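Local atomic coordinates of serine hydrolase CCSP0084 (Cycloclasticus sp. P1, PDB entry 4I3F), a protein that probably hydrolyses carbon-carbon bonds of meta-cleavage products from aromatic degradation, and perhaps esters, as a serine hydrolase of the alpha/beta hydrolase fold. Residues 110-115 / 139-144; 119-124 / 129-134. One frame throughout, in Å; residues are numbered along the deposited sequence.

Contact 1 of 2, residues 110-115 / 139-144; sequences LLDAKG and PERFKK. With NA (sodium ion), chain D.
D112, at the end of helix 96-113, and R141, just ahead of strand 142-148, form a salt bridge through a single carboxylate oxygen. Both terminal nitrogens of the guanidinium converge end-on on D112 OD1, NH1 at 2.9 Å and NH2 at 2.9 Å, NH1 from the syn side but somewhat out of the carboxylate plane, NH2 nearly in line with the C-O bond. The two flat groups lie only 11° from coplanar, but because both donors aim at one oxygen, neither hydrogen bond is straight (144° at NH1). Next to this polar pair, toward the protein interior, L111 makes the apolar part: its CB lies 3.6 Å from R141 NH2, and its CD1 packs obliquely against CE2 of the F142 ring at 4.1 Å. R141 reaches D112 by a curled route, its chain bent at both chi2 and chi3, which also brings NE to the carbonyl of E117 and NH2 to that of I116. Arginine suits the place because its many N-H groups can serve a carboxylate and two loop carbonyls together; a methionine here would probably leave D112 without its countercharge and both carbonyls without these donors. NH1 also donates to a water 3.0 Å from it, and that water is a ligand of the sodium ion, which E140 and H138 also bind. G115, with positive phi, closes helix 96-113 in a Schellman motif, turning the chain into the loop that R141 grips. This is a partly buried junction near the surface of the alpha/beta hydrolase fold, where a helix end meets the start of a central strand beside a sodium site.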
loop_
_atom_site.group_PDB
_atom_site.type_symbol
_atom_site.label_atom_id
_atom_site.label_comp_id
_atom_site.label_asym_id
_atom_site.label_seq_id
_atom_site.Cartn_x
_atom_site.Cartn_y
_atom_site.Cartn_z
ATOM N N LEU A 110 0.044 -14.398 -7.309
ATOM C CA LEU A 110 -0.980 -13.700 -8.094
ATOM C C LEU A 110 -0.526 -13.510 -9.545
ATOM O O LEU A 110 -1.266 -13.819 -10.478
ATOM C CB LEU A 110 -1.307 -12.344 -7.461
ATOM C CG LEU A 110 -2.297 -11.422 -8.181
ATOM C CD1 LEU A 110 -3.642 -12.108 -8.378
ATOM C CD2 LEU A 110 -2.485 -10.107 -7.428
ATOM N N LEU A 111 0.686 -12.990 -9.734
ATOM C CA LEU A 111 1.217 -12.798 -11.082
ATOM C C LEU A 111 1.322 -14.123 -11.837
ATOM O O LEU A 111 1.033 -14.187 -13.036
ATOM C CB LEU A 111 2.575 -12.084 -11.035
ATOM C CG LEU A 111 2.582 -10.661 -10.487
ATOM C CD1 LEU A 111 4.008 -10.114 -10.432
ATOM C CD2 LEU A 111 1.698 -9.743 -11.324
ATOM N N ASP A 112 1.713 -15.189 -11.141
ATOM C CA ASP A 112 1.812 -16.491 -11.781
ATOM C C ASP A 112 0.424 -16.981 -12.211
ATOM O O ASP A 112 0.254 -17.544 -13.288
ATOM C CB ASP A 112 2.447 -17.516 -10.836
ATOM C CG ASP A 112 3.945 -17.331 -10.672
ATOM O OD1 ASP A 112 4.554 -16.516 -11.405
ATOM O OD2 ASP A 112 4.518 -18.031 -9.807
ATOM N N ALA A 113 -0.562 -16.747 -11.351
ATOM C CA ALA A 113 -1.945 -17.160 -11.591
ATOM C C ALA A 113 -2.601 -16.400 -12.746
ATOM O O ALA A 113 -3.579 -16.874 -13.339
ATOM C CB ALA A 113 -2.748 -16.965 -10.327
ATOM N N LYS A 114 -2.077 -15.214 -13.044
ATOM C CA LYS A 114 -2.594 -14.382 -14.129
ATOM C C LYS A 114 -1.727 -14.489 -15.386
ATOM O O LYS A 114 -2.017 -13.851 -16.411
ATOM C CB LYS A 114 -2.679 -12.918 -13.683
ATOM C CG LYS A 114 -3.593 -12.686 -12.491
ATOM C CD LYS A 114 -5.012 -13.159 -12.770
ATOM C CE LYS A 114 -5.794 -12.155 -13.579
ATOM N NZ LYS A 114 -7.234 -12.543 -13.725
ATOM N N GLY A 115 -0.664 -15.288 -15.314
ATOM C CA GLY A 115 0.246 -15.448 -16.440
ATOM C C GLY A 115 1.010 -14.186 -16.804
ATOM O O GLY A 115 1.406 -14.010 -17.959
ATOM N N PRO A 139 13.373 -9.460 -8.487
ATOM C CA PRO A 139 13.514 -8.263 -9.326
ATOM C C PRO A 139 13.067 -8.472 -10.775
ATOM O O PRO A 139 12.616 -7.513 -11.408
ATOM C CB PRO A 139 15.021 -7.975 -9.272
ATOM C CG PRO A 139 15.658 -9.281 -8.906
ATOM C CD PRO A 139 14.673 -9.935 -7.982
ATOM N N GLU A 140 13.169 -9.699 -11.285
ATOM C CA GLU A 140 12.854 -9.969 -12.684
ATOM C C GLU A 140 11.357 -9.872 -13.000
ATOM O O GLU A 140 10.965 -9.871 -14.172
ATOM C CB GLU A 140 13.379 -11.355 -13.090
ATOM C CG GLU A 140 12.639 -12.551 -12.445
ATOM C CD GLU A 140 12.886 -12.720 -10.937
ATOM O OE1 GLU A 140 13.769 -12.053 -10.367
ATOM O OE2 GLU A 140 12.188 -13.544 -10.320
ATOM N N ARG A 141 10.522 -9.795 -11.970
ATOM C CA ARG A 141 9.081 -9.787 -12.185
ATOM C C ARG A 141 8.531 -8.372 -12.261
ATOM O O ARG A 141 7.322 -8.186 -12.425
ATOM C CB ARG A 141 8.352 -10.530 -11.061
ATOM C CG ARG A 141 8.752 -11.994 -10.896
ATOM C CD ARG A 141 8.620 -12.786 -12.191
ATOM N NE ARG A 141 7.233 -12.949 -12.626
ATOM C CZ ARG A 141 6.412 -13.902 -12.188
ATOM N NH1 ARG A 141 6.821 -14.773 -11.277
ATOM N NH2 ARG A 141 5.167 -13.976 -12.643
ATOM N N PHE A 142 9.404 -7.372 -12.139
ATOM C CA PHE A 142 8.937 -5.984 -12.039
ATOM C C PHE A 142 9.656 -5.029 -12.970
ATOM O O PHE A 142 10.841 -5.210 -13.280
ATOM C CB PHE A 142 8.988 -5.503 -10.580
ATOM C CG PHE A 142 8.166 -6.350 -9.667
ATOM C CD1 PHE A 142 8.745 -7.410 -8.956
ATOM C CD2 PHE A 142 6.797 -6.157 -9.584
ATOM C CE1 PHE A 142 7.964 -8.227 -8.152
ATOM C CE2 PHE A 142 6.020 -6.970 -8.784
ATOM C CZ PHE A 142 6.607 -8.008 -8.066
ATOM N N LYS A 143 8.908 -4.028 -13.430
ATOM C CA LYS A 143 9.403 -3.042 -14.386
ATOM C C LYS A 143 9.658 -1.743 -13.628
ATOM O O LYS A 143 10.698 -1.596 -12.986
ATOM C CB LYS A 143 8.387 -2.856 -15.526
ATOM C CG LYS A 143 8.318 -4.046 -16.502
ATOM C CD LYS A 143 6.932 -4.211 -17.138
ATOM C CE LYS A 143 6.575 -3.060 -18.078
ATOM N NZ LYS A 143 7.484 -3.015 -19.262
ATOM N N LYS A 144 8.711 -0.809 -13.673
ATOM C CA LYS A 144 8.843 0.420 -12.884
ATOM C C LYS A 144 8.037 0.354 -11.602
ATOM O O LYS A 144 7.018 -0.340 -11.538
ATOM C CB LYS A 144 8.365 1.635 -13.678
ATOM C CG LYS A 144 9.275 2.080 -14.805
ATOM C CD LYS A 144 8.634 3.280 -15.490
ATOM C CE LYS A 144 9.659 4.302 -15.948
ATOM N NZ LYS A 144 10.208 3.999 -17.298
HETATM NA NA NA D . 11.881 -14.847 -8.395
HETATM O O HOH W 1 9.389 -15.228 -9.723
HETATM O O HOH W 2 12.262 -17.525 -7.927
#

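Contact 2 of 2, residues 119-124 / 129-134; sequences THIVGN and GVTLHL
The axes of strand 119-124 and helix segment 129-134 approach to 7.5 Å, their N-to-C directions 139° apart, so the two run roughly antiparallel, with the CA atoms of G123 and T131 only 6.0 Å from each other. They are the first strand and the helix of the beta-alpha-beta unit that strand 142-148 completes in this alpha/beta hydrolase fold. G123 probably opens the GxSxG nucleophile elbow, the sharp strand-to-helix turn of the family, and glycine suits it sterically: a beta carbon would fall about 2.5 Å from T131 OG1, too close to fit. G123 CA lies 3.7 Å from that hydroxyl oxygen. T131 meets I121 tip to tip. With CG1 of I121 swung opposite the backbone N (chi1 -177°) and the chain extended beyond it, CD1 projects from the strand to the helix and lies 3.5 Å from T131 OG1. The methyl CG2 of T131 fits against I121 CG2 at 3.8 Å. Threonine thus offers a methyl to the apolar core, while its buried hydroxyl is satisfied by a hydrogen bond with the carbonyl of G127, one turn earlier in the helix. One turn later along the helix, L134 broadens the apolar surface, its CD1 resting 3.9 Å from I121 CD1.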
loop_
_atom_site.group_PDB
_atom_site.type_symbol
_atom_site.label_atom_id
_atom_site.label_comp_id
_atom_site.label_asym_id
_atom_site.label_seq_id
_atom_site.Cartn_x
_atom_site.Cartn_y
_atom_site.Cartn_z
ATOM N N THR A 119 5.467 -6.786 -14.388
ATOM C CA THR A 119 4.448 -5.768 -14.130
ATOM C C THR A 119 5.050 -4.483 -13.555
ATOM O O THR A 119 6.086 -4.524 -12.881
ATOM C CB THR A 119 3.360 -6.317 -13.169
ATOM O OG1 THR A 119 2.276 -5.384 -13.072
ATOM C CG2 THR A 119 3.934 -6.558 -11.773
ATOM N N HIS A 120 4.422 -3.341 -13.836
ATOM C CA HIS A 120 4.694 -2.141 -13.052
ATOM C C HIS A 120 4.053 -2.336 -11.687
ATOM O O HIS A 120 3.172 -3.184 -11.529
ATOM C CB HIS A 120 4.095 -0.889 -13.704
ATOM C CG HIS A 120 4.734 -0.482 -15.001
ATOM N ND1 HIS A 120 6.099 -0.377 -15.173
ATOM C CD2 HIS A 120 4.177 -0.098 -16.175
ATOM C CE1 HIS A 120 6.355 0.031 -16.405
ATOM N NE2 HIS A 120 5.205 0.209 -17.034
ATOM N N ILE A 121 4.458 -1.544 -10.701
ATOM C CA ILE A 121 3.937 -1.719 -9.348
ATOM C C ILE A 121 3.826 -0.387 -8.608
ATOM O O ILE A 121 4.669 0.506 -8.775
ATOM C CB ILE A 121 4.782 -2.780 -8.563
ATOM C CG1 ILE A 121 4.209 -3.042 -7.166
ATOM C CG2 ILE A 121 6.278 -2.402 -8.541
ATOM C CD1 ILE A 121 4.791 -4.297 -6.499
ATOM N N VAL A 122 2.749 -0.246 -7.835
ATOM C CA VAL A 122 2.520 0.931 -6.996
ATOM C C VAL A 122 2.249 0.425 -5.592
ATOM O O VAL A 122 1.469 -0.515 -5.415
ATOM C CB VAL A 122 1.289 1.735 -7.452
ATOM C CG1 VAL A 122 1.093 2.975 -6.565
ATOM C CG2 VAL A 122 1.436 2.176 -8.905
ATOM N N GLY A 123 2.886 1.027 -4.593
ATOM C CA GLY A 123 2.643 0.609 -3.223
ATOM C C GLY A 123 2.517 1.736 -2.221
ATOM O O GLY A 123 3.366 2.641 -2.167
ATOM N N ASN A 124 1.452 1.674 -1.420
ATOM C CA ASN A 124 1.199 2.633 -0.352
ATOM C C ASN A 124 1.633 2.068 0.985
ATOM O O ASN A 124 1.211 0.982 1.355
ATOM C CB ASN A 124 -0.304 2.959 -0.293
ATOM C CG ASN A 124 -0.722 3.660 1.009
ATOM O OD1 ASN A 124 0.100 4.232 1.730
ATOM N ND2 ASN A 124 -2.022 3.624 1.304
ATOM N N GLY A 129 6.206 -1.050 1.342
ATOM C CA GLY A 129 7.203 -1.921 1.948
ATOM C C GLY A 129 7.246 -3.275 1.257
ATOM O O GLY A 129 8.329 -3.791 0.932
ATOM N N VAL A 130 6.073 -3.856 1.037
ATOM C CA VAL A 130 5.982 -5.117 0.306
ATOM C C VAL A 130 6.592 -4.962 -1.083
ATOM O O VAL A 130 7.300 -5.858 -1.565
ATOM C CB VAL A 130 4.515 -5.621 0.213
ATOM C CG1 VAL A 130 4.432 -6.879 -0.634
ATOM C CG2 VAL A 130 3.967 -5.904 1.615
ATOM N N THR A 131 6.336 -3.815 -1.718
ATOM C CA THR A 131 6.926 -3.528 -3.027
ATOM C C THR A 131 8.444 -3.576 -2.962
ATOM O O THR A 131 9.086 -4.190 -3.815
ATOM C CB THR A 131 6.479 -2.155 -3.571
ATOM O OG1 THR A 131 5.058 -2.166 -3.777
ATOM C CG2 THR A 131 7.176 -1.847 -4.884
ATOM N N LEU A 132 9.028 -2.920 -1.959
ATOM C CA LEU A 132 10.485 -2.915 -1.828
ATOM C C LEU A 132 11.045 -4.326 -1.666
ATOM O O LEU A 132 12.063 -4.671 -2.277
ATOM C CB LEU A 132 10.912 -2.029 -0.659
ATOM C CG LEU A 132 10.831 -0.527 -0.962
ATOM C CD1 LEU A 132 11.063 0.263 0.316
ATOM C CD2 LEU A 132 11.883 -0.146 -1.983
ATOM N N HIS A 133 10.394 -5.137 -0.838
ATOM C CA HIS A 133 10.831 -6.521 -0.678
ATOM C C HIS A 133 10.617 -7.358 -1.933
ATOM O O HIS A 133 11.413 -8.246 -2.216
ATOM C CB HIS A 133 10.178 -7.148 0.553
ATOM C CG HIS A 133 10.702 -6.593 1.835
ATOM N ND1 HIS A 133 11.694 -7.214 2.562
ATOM C CD2 HIS A 133 10.423 -5.438 2.488
ATOM C CE1 HIS A 133 11.977 -6.485 3.627
ATOM N NE2 HIS A 133 11.220 -5.402 3.605
ATOM N N LEU A 134 9.573 -7.052 -2.704
ATOM C CA LEU A 134 9.359 -7.732 -3.980
ATOM C C LEU A 134 10.479 -7.417 -4.972
ATOM O O LEU A 134 10.970 -8.312 -5.661
ATOM C CB LEU A 134 8.002 -7.358 -4.577
ATOM C CG LEU A 134 6.819 -8.190 -4.069
ATOM C CD1 LEU A 134 5.497 -7.470 -4.376
ATOM C CD2 LEU A 134 6.832 -9.575 -4.699
#

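How the contacts relate
The two contacts share one sheet but lie at different depths: contact 2 is fully buried close to the centre of the molecule (about 8 Å between centres, against about 17 Å for contact 1), contact 1 only partly buried, beside a sodium ion held by E140, H138 and waters. Strand 119-124 of contact 2 runs next to strand 142-148, which begins in contact 1, and K143 N probably bonds to T119 O at 2.9 Å across them. F142 also packs on T119 and L134, continuing the apolar core between the contacts. Chemistry follows place: contact 1 combines a salt bridge with an apolar flank of leucine and phenylalanine, whereas contact 2 is close packing whose hydroxyl bonds within its own helix.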